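Local coordinates for guanine deaminase (Escherichia coli, PDB 6OHB), which catalyses the zinc-dependent hydrolytic deamination of guanine to xanthine and ammonia, a step of purine degradation, at residues A[9-14]-A[67-72]; A[169-174]-A[216-221]. All coordinates share one frame; numbering follows the deposited sequence.

Interaction 1: residues A[9-14]-A[67-72]; sequences KAVRGS and RDYRGK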
loop_
_atom_site.group_PDB
_atom_site.type_symbol
_atom_site.label_atom_id
_atom_site.label_comp_id
_atom_site.label_asym_id
_atom_site.label_seq_id
_atom_site.Cartn_x
_atom_site.Cartn_y
_atom_site.Cartn_z
ATOM N N LYS A 9 29.599 18.125 14.444
ATOM C CA LYS A 9 28.182 18.445 14.303
ATOM C C LYS A 9 27.422 17.750 15.420
ATOM O O LYS A 9 27.763 16.624 15.796
ATOM C CB LYS A 9 27.600 18.009 12.947
ATOM C CG LYS A 9 28.196 18.706 11.742
ATOM C CD LYS A 9 27.453 18.323 10.466
ATOM C CE LYS A 9 28.293 18.614 9.231
ATOM N NZ LYS A 9 27.524 18.431 7.972
ATOM N N ALA A 10 26.386 18.413 15.935
ATOM C CA ALA A 10 25.581 17.903 17.039
ATOM C C ALA A 10 24.125 17.784 16.611
ATOM O O ALA A 10 23.537 18.755 16.125
ATOM C CB ALA A 10 25.690 18.813 18.264
ATOM N N VAL A 11 23.541 16.605 16.816
ATOM C CA VAL A 11 22.159 16.323 16.449
ATOM C C VAL A 11 21.443 15.795 17.685
ATOM O O VAL A 11 21.853 14.781 18.260
ATOM C CB VAL A 11 22.061 15.306 15.299
ATOM C CG1 VAL A 11 20.614 14.913 15.065
ATOM C CG2 VAL A 11 22.685 15.867 14.021
ATOM N N ARG A 12 20.366 16.460 18.083
ATOM C CA ARG A 12 19.621 16.086 19.275
ATOM C C ARG A 12 18.246 15.534 18.904
ATOM O O ARG A 12 17.614 16.006 17.953
ATOM C CB ARG A 12 19.470 17.294 20.201
ATOM C CG ARG A 12 18.849 16.955 21.529
ATOM C CD ARG A 12 18.691 18.178 22.403
ATOM N NE ARG A 12 18.099 17.811 23.682
ATOM C CZ ARG A 12 17.919 18.660 24.684
ATOM N NH1 ARG A 12 18.291 19.929 24.553
ATOM N NH2 ARG A 12 17.371 18.240 25.818
ATOM N N GLY A 13 17.780 14.546 19.657
ATOM C CA GLY A 13 16.409 14.097 19.465
ATOM C C GLY A 13 16.218 12.693 20.009
ATOM O O GLY A 13 16.991 12.224 20.832
ATOM N N SER A 14 15.167 12.045 19.524
ATOM C CA SER A 14 14.861 10.669 19.880
ATOM C C SER A 14 15.488 9.748 18.842
ATOM O O SER A 14 15.420 10.028 17.649
ATOM C CB SER A 14 13.351 10.463 19.942
ATOM O OG SER A 14 12.859 10.765 21.232
ATOM N N ARG A 67 21.595 20.835 16.048
ATOM C CA ARG A 67 20.381 20.653 15.258
ATOM C C ARG A 67 19.358 19.943 16.134
ATOM O O ARG A 67 19.554 18.783 16.512
ATOM C CB ARG A 67 20.674 19.857 13.990
ATOM C CG ARG A 67 21.680 20.531 13.077
ATOM C CD ARG A 67 22.924 19.675 12.919
ATOM N NE ARG A 67 24.042 20.424 12.352
ATOM C CZ ARG A 67 24.212 20.647 11.052
ATOM N NH1 ARG A 67 23.331 20.182 10.170
ATOM N NH2 ARG A 67 25.264 21.338 10.632
ATOM N N ASP A 68 18.282 20.644 16.483
ATOM C CA ASP A 68 17.306 20.184 17.471
ATOM C C ASP A 68 16.126 19.543 16.738
ATOM O O ASP A 68 15.247 20.238 16.224
ATOM C CB ASP A 68 16.871 21.357 18.345
ATOM C CG ASP A 68 15.981 20.937 19.496
ATOM O OD1 ASP A 68 15.737 19.721 19.652
ATOM O OD2 ASP A 68 15.508 21.830 20.235
ATOM N N TYR A 69 16.105 18.210 16.690
ATOM C CA TYR A 69 15.018 17.468 16.064
ATOM C C TYR A 69 14.107 16.810 17.096
ATOM O O TYR A 69 13.536 15.747 16.840
ATOM C CB TYR A 69 15.572 16.412 15.107
ATOM C CG TYR A 69 16.351 16.978 13.945
ATOM C CD1 TYR A 69 15.784 17.923 13.093
ATOM C CD2 TYR A 69 17.656 16.568 13.692
ATOM C CE1 TYR A 69 16.499 18.447 12.017
ATOM C CE2 TYR A 69 18.380 17.085 12.620
ATOM C CZ TYR A 69 17.794 18.022 11.788
ATOM O OH TYR A 69 18.509 18.537 10.729
ATOM N N ARG A 70 13.960 17.431 18.266
ATOM C CA ARG A 70 13.089 16.878 19.294
ATOM C C ARG A 70 11.645 16.888 18.820
ATOM O O ARG A 70 11.185 17.844 18.193
ATOM C CB ARG A 70 13.245 17.655 20.603
ATOM C CG ARG A 70 14.523 17.278 21.351
ATOM C CD ARG A 70 14.699 18.077 22.629
ATOM N NE ARG A 70 14.884 19.501 22.368
ATOM C CZ ARG A 70 14.932 20.433 23.313
ATOM N NH1 ARG A 70 14.818 20.089 24.588
ATOM N NH2 ARG A 70 15.100 21.706 22.985
ATOM N N GLY A 71 10.931 15.809 19.121
ATOM C CA GLY A 71 9.627 15.549 18.563
ATOM C C GLY A 71 9.652 14.632 17.360
ATOM O O GLY A 71 8.616 14.055 17.016
ATOM N N LYS A 72 10.815 14.452 16.744
ATOM C CA LYS A 72 10.999 13.533 15.632
ATOM C C LYS A 72 11.670 12.255 16.128
ATOM O O LYS A 72 12.087 12.146 17.284
ATOM C CB LYS A 72 11.846 14.180 14.530
ATOM C CG LYS A 72 11.463 15.612 14.177
ATOM C CD LYS A 72 10.155 15.662 13.402
ATOM C CE LYS A 72 10.048 16.925 12.567
ATOM N NZ LYS A 72 9.893 18.155 13.391
HETATM O O HOH W 1 25.821 20.969 14.686
HETATM O O HOH W 2 12.470 13.586 20.817
#
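Arg12 and Arg70 meet through two differently shaped chains. Arg12 is extended from CG to NE, with CG anti to the backbone N (chi1 -173°). Arg70 instead bends at chi3 (-65°), which turns its guanidinium over that of Arg12. The two groups stack nearly flat, with centres 3.7 Å apart and planes 19° apart. Arg70 NH1 lies over the Arg12 group, off its middle. The like charges are probably offset by acids. Arg70 grips Asp68 side-on within its own plane, with NE to OD1 and NH2 to OD2. Arg12 NE forms a salt bridge with Asp37, and Trp53 adds a cation-pi contact. Asp68 OD1 also accepts from Arg70 N, an Asx turn that further fixes the carboxylate.

The backbones pair in parallel. Arg67 N donates to Ala10 O (2.8 Å), Arg12 N to Arg67 O (2.9 Å), and Tyr69 N to Arg12 O (3.0 Å). Val11 and Arg67 share one face of the sheet, and Arg12 and Asp68 share the other. Val11 CG1 meets the edge of the Tyr69 ring at CD2 (3.7 Å). Lys9 CD lies over one face of the Arg67 guanidinium, 3.7 Å from NH2, while Lys9 NZ bonds to Gly432 O. A water links Arg67 NE to Ala10 N. At Gly13 a CB would crowd Tyr69 O. There the first strand turns a corner, while a type II turn from Tyr69 to Lys72 bends the second. The contact is a parallel strand pair at the border of the small mixed beta sheet, away from the zinc site.

Interaction 2: residues A[169-174]-A[216-221]; sequences MMDRNA and PEQMAM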
loop_
_atom_site.group_PDB
_atom_site.type_symbol
_atom_site.label_atom_id
_atom_site.label_comp_id
_atom_site.label_asym_id
_atom_site.label_seq_id
_atom_site.Cartn_x
_atom_site.Cartn_y
_atom_site.Cartn_z
ATOM N N MET A 169 24.675 -7.295 -17.488
ATOM C CA MET A 169 25.249 -8.207 -18.467
ATOM C C MET A 169 24.127 -9.056 -19.053
ATOM O O MET A 169 23.486 -9.825 -18.328
ATOM C CB MET A 169 26.321 -9.084 -17.813
ATOM C CG MET A 169 27.429 -8.294 -17.123
ATOM S SD MET A 169 28.605 -9.322 -16.212
ATOM C CE MET A 169 28.757 -10.726 -17.305
ATOM N N MET A 170 23.895 -8.919 -20.359
ATOM C CA MET A 170 22.861 -9.698 -21.044
ATOM C C MET A 170 23.172 -9.738 -22.535
ATOM O O MET A 170 23.195 -8.691 -23.191
ATOM C CB MET A 170 21.471 -9.109 -20.787
ATOM C CG MET A 170 21.391 -7.595 -20.914
ATOM S SD MET A 170 19.727 -6.948 -20.646
ATOM C CE MET A 170 18.756 -8.156 -21.533
ATOM N N ASP A 171 23.399 -10.940 -23.078
ATOM C CA ASP A 171 23.802 -11.078 -24.476
ATOM C C ASP A 171 22.847 -11.918 -25.321
ATOM O O ASP A 171 23.149 -12.170 -26.494
ATOM C CB ASP A 171 25.225 -11.648 -24.572
ATOM C CG ASP A 171 25.325 -13.087 -24.095
ATOM O OD1 ASP A 171 24.407 -13.561 -23.394
ATOM O OD2 ASP A 171 26.338 -13.746 -24.421
ATOM N N ARG A 172 21.713 -12.358 -24.777
ATOM C CA ARG A 172 20.784 -13.162 -25.561
ATOM C C ARG A 172 19.367 -13.002 -25.024
ATOM O O ARG A 172 19.153 -12.501 -23.917
ATOM C CB ARG A 172 21.194 -14.641 -25.566
ATOM C CG ARG A 172 20.909 -15.374 -24.271
ATOM C CD ARG A 172 21.379 -16.815 -24.348
ATOM N NE ARG A 172 21.163 -17.529 -23.094
ATOM C CZ ARG A 172 21.512 -18.796 -22.883
ATOM N NH1 ARG A 172 22.095 -19.496 -23.847
ATOM N NH2 ARG A 172 21.277 -19.362 -21.708
ATOM N N ASN A 173 18.398 -13.417 -25.850
ATOM C CA ASN A 173 16.984 -13.504 -25.467
ATOM C C ASN A 173 16.413 -12.145 -25.068
ATOM O O ASN A 173 15.668 -12.025 -24.092
ATOM C CB ASN A 173 16.776 -14.529 -24.351
ATOM C CG ASN A 173 16.932 -15.952 -24.835
ATOM O OD1 ASN A 173 16.575 -16.273 -25.970
ATOM N ND2 ASN A 173 17.469 -16.816 -23.982
ATOM N N ALA A 174 16.736 -11.120 -25.844
ATOM C CA ALA A 174 16.209 -9.782 -25.620
ATOM C C ALA A 174 16.428 -8.973 -26.887
ATOM O O ALA A 174 17.276 -9.334 -27.711
ATOM C CB ALA A 174 16.893 -9.108 -24.418
ATOM N N PRO A 216 26.302 -19.132 -21.928
ATOM C CA PRO A 216 27.394 -19.723 -21.133
ATOM C C PRO A 216 28.695 -18.938 -21.224
ATOM O O PRO A 216 29.434 -18.860 -20.232
ATOM C CB PRO A 216 27.530 -21.134 -21.722
ATOM C CG PRO A 216 26.153 -21.445 -22.243
ATOM C CD PRO A 216 25.602 -20.136 -22.750
ATOM N N GLU A 217 28.981 -18.329 -22.379
ATOM C CA GLU A 217 30.178 -17.502 -22.513
ATOM C C GLU A 217 30.125 -16.295 -21.585
ATOM O O GLU A 217 31.110 -15.974 -20.906
ATOM C CB GLU A 217 30.338 -17.049 -23.967
ATOM C CG GLU A 217 30.938 -18.102 -24.878
ATOM C CD GLU A 217 30.033 -19.307 -25.050
ATOM O OE1 GLU A 217 28.934 -19.154 -25.630
ATOM O OE2 GLU A 217 30.414 -20.402 -24.583
ATOM N N GLN A 218 28.977 -15.618 -21.534
ATOM C CA GLN A 218 28.851 -14.460 -20.657
ATOM C C GLN A 218 28.885 -14.863 -19.187
ATOM O O GLN A 218 29.447 -14.139 -18.356
ATOM C CB GLN A 218 27.569 -13.698 -20.976
ATOM C CG GLN A 218 27.483 -12.357 -20.279
ATOM C CD GLN A 218 26.348 -11.510 -20.800
ATOM O OE1 GLN A 218 25.179 -11.786 -20.525
ATOM N NE2 GLN A 218 26.684 -10.467 -21.552
ATOM N N MET A 219 28.277 -16.001 -18.840
ATOM C CA MET A 219 28.369 -16.484 -17.466
ATOM C C MET A 219 29.820 -16.757 -17.087
ATOM O O MET A 219 30.246 -16.458 -15.961
ATOM C CB MET A 219 27.510 -17.738 -17.285
ATOM C CG MET A 219 26.000 -17.501 -17.395
ATOM S SD MET A 219 25.244 -16.529 -16.059
ATOM C CE MET A 219 25.596 -17.545 -14.626
ATOM N N ALA A 220 30.605 -17.299 -18.027
ATOM C CA ALA A 220 32.029 -17.502 -17.769
ATOM C C ALA A 220 32.759 -16.175 -17.592
ATOM O O ALA A 220 33.652 -16.060 -16.743
ATOM C CB ALA A 220 32.663 -18.315 -18.899
ATOM N N MET A 221 32.388 -15.154 -18.374
ATOM C CA MET A 221 33.009 -13.840 -18.201
ATOM C C MET A 221 32.679 -13.239 -16.835
ATOM O O MET A 221 33.537 -12.618 -16.196
ATOM C CB MET A 221 32.577 -12.893 -19.323
ATOM C CG MET A 221 33.138 -13.246 -20.694
ATOM S SD MET A 221 34.936 -13.401 -20.708
ATOM C CE MET A 221 35.375 -12.380 -22.113
#
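The amide of Gln218 lies between two residues of segment 169-174. The carboxylate of Asp171 stacks over one face, with planes 28° apart and Asp171 CG 3.8 Å from Gln218 CD. Met169 CB sits against the opposite face, 3.8 Å from the same Gln218 CD. This is loop-to-helix packing in the TIM barrel of the amidohydrolase family. The segment runs on from strand 164-169, and Gln218 belongs to the first turn of helix 216-228.

Gln218 reaches the loop because its chain is extended, with CG anti to the backbone N (chi1 -170°). Its OE1 accepts from Ser214 OG, and its NE2 donates to Asp180 OD1. These two bonds fix which way round the amide sits. Gln218 OE1 is 3.1 Å from Met170 N, but the angle is poor for a bond. That N-H goes to Asp180 OD2, so Asp180 serves both the loop and the helix residue. A leucine in place of Gln218 would probably leave Asp180 OD1 and Ser214 OG without these mates and the Asp171 carboxylate without its flat neighbour.

Asp171 OD2 bonds to Ser215 OG, which also takes the backbone N of Gln218. Met169 bends at its last torsion (chi3 39°), and its CE touches Gln218 CG (3.6 Å). The Met170 side chain sets off away from the helix. It lies about 3 Å, at nearest atoms, from that of Arg209, which probably binds substrate. Arg172 NE bonds to Pro212 O, and its NH1 ends 3.7 Å from CD of Pro216, the two side chains crossing at about a right angle.

How the interactions relate
The two interactions lie on opposite sides of the chain's centre. Their centres are 50 Å apart, their nearest atoms are about 36 Å apart, and they do not touch. Along the chain they come in series: interaction 1 closes before interaction 2 opens. They share no strand, sheet or helix. Interaction 1 joins strands 8-12 and 67-70 of the small mixed sheet, and strand 73-84, which follows, leads into the barrel and carries the zinc ligands His82 and His84. Interaction 2 belongs to the barrel itself, near the probable substrate residue Arg209. One contact thus builds the accessory beta region; the other packs a barrel loop on a helix, with the Met170 side chain about 12 Å from the zinc ion.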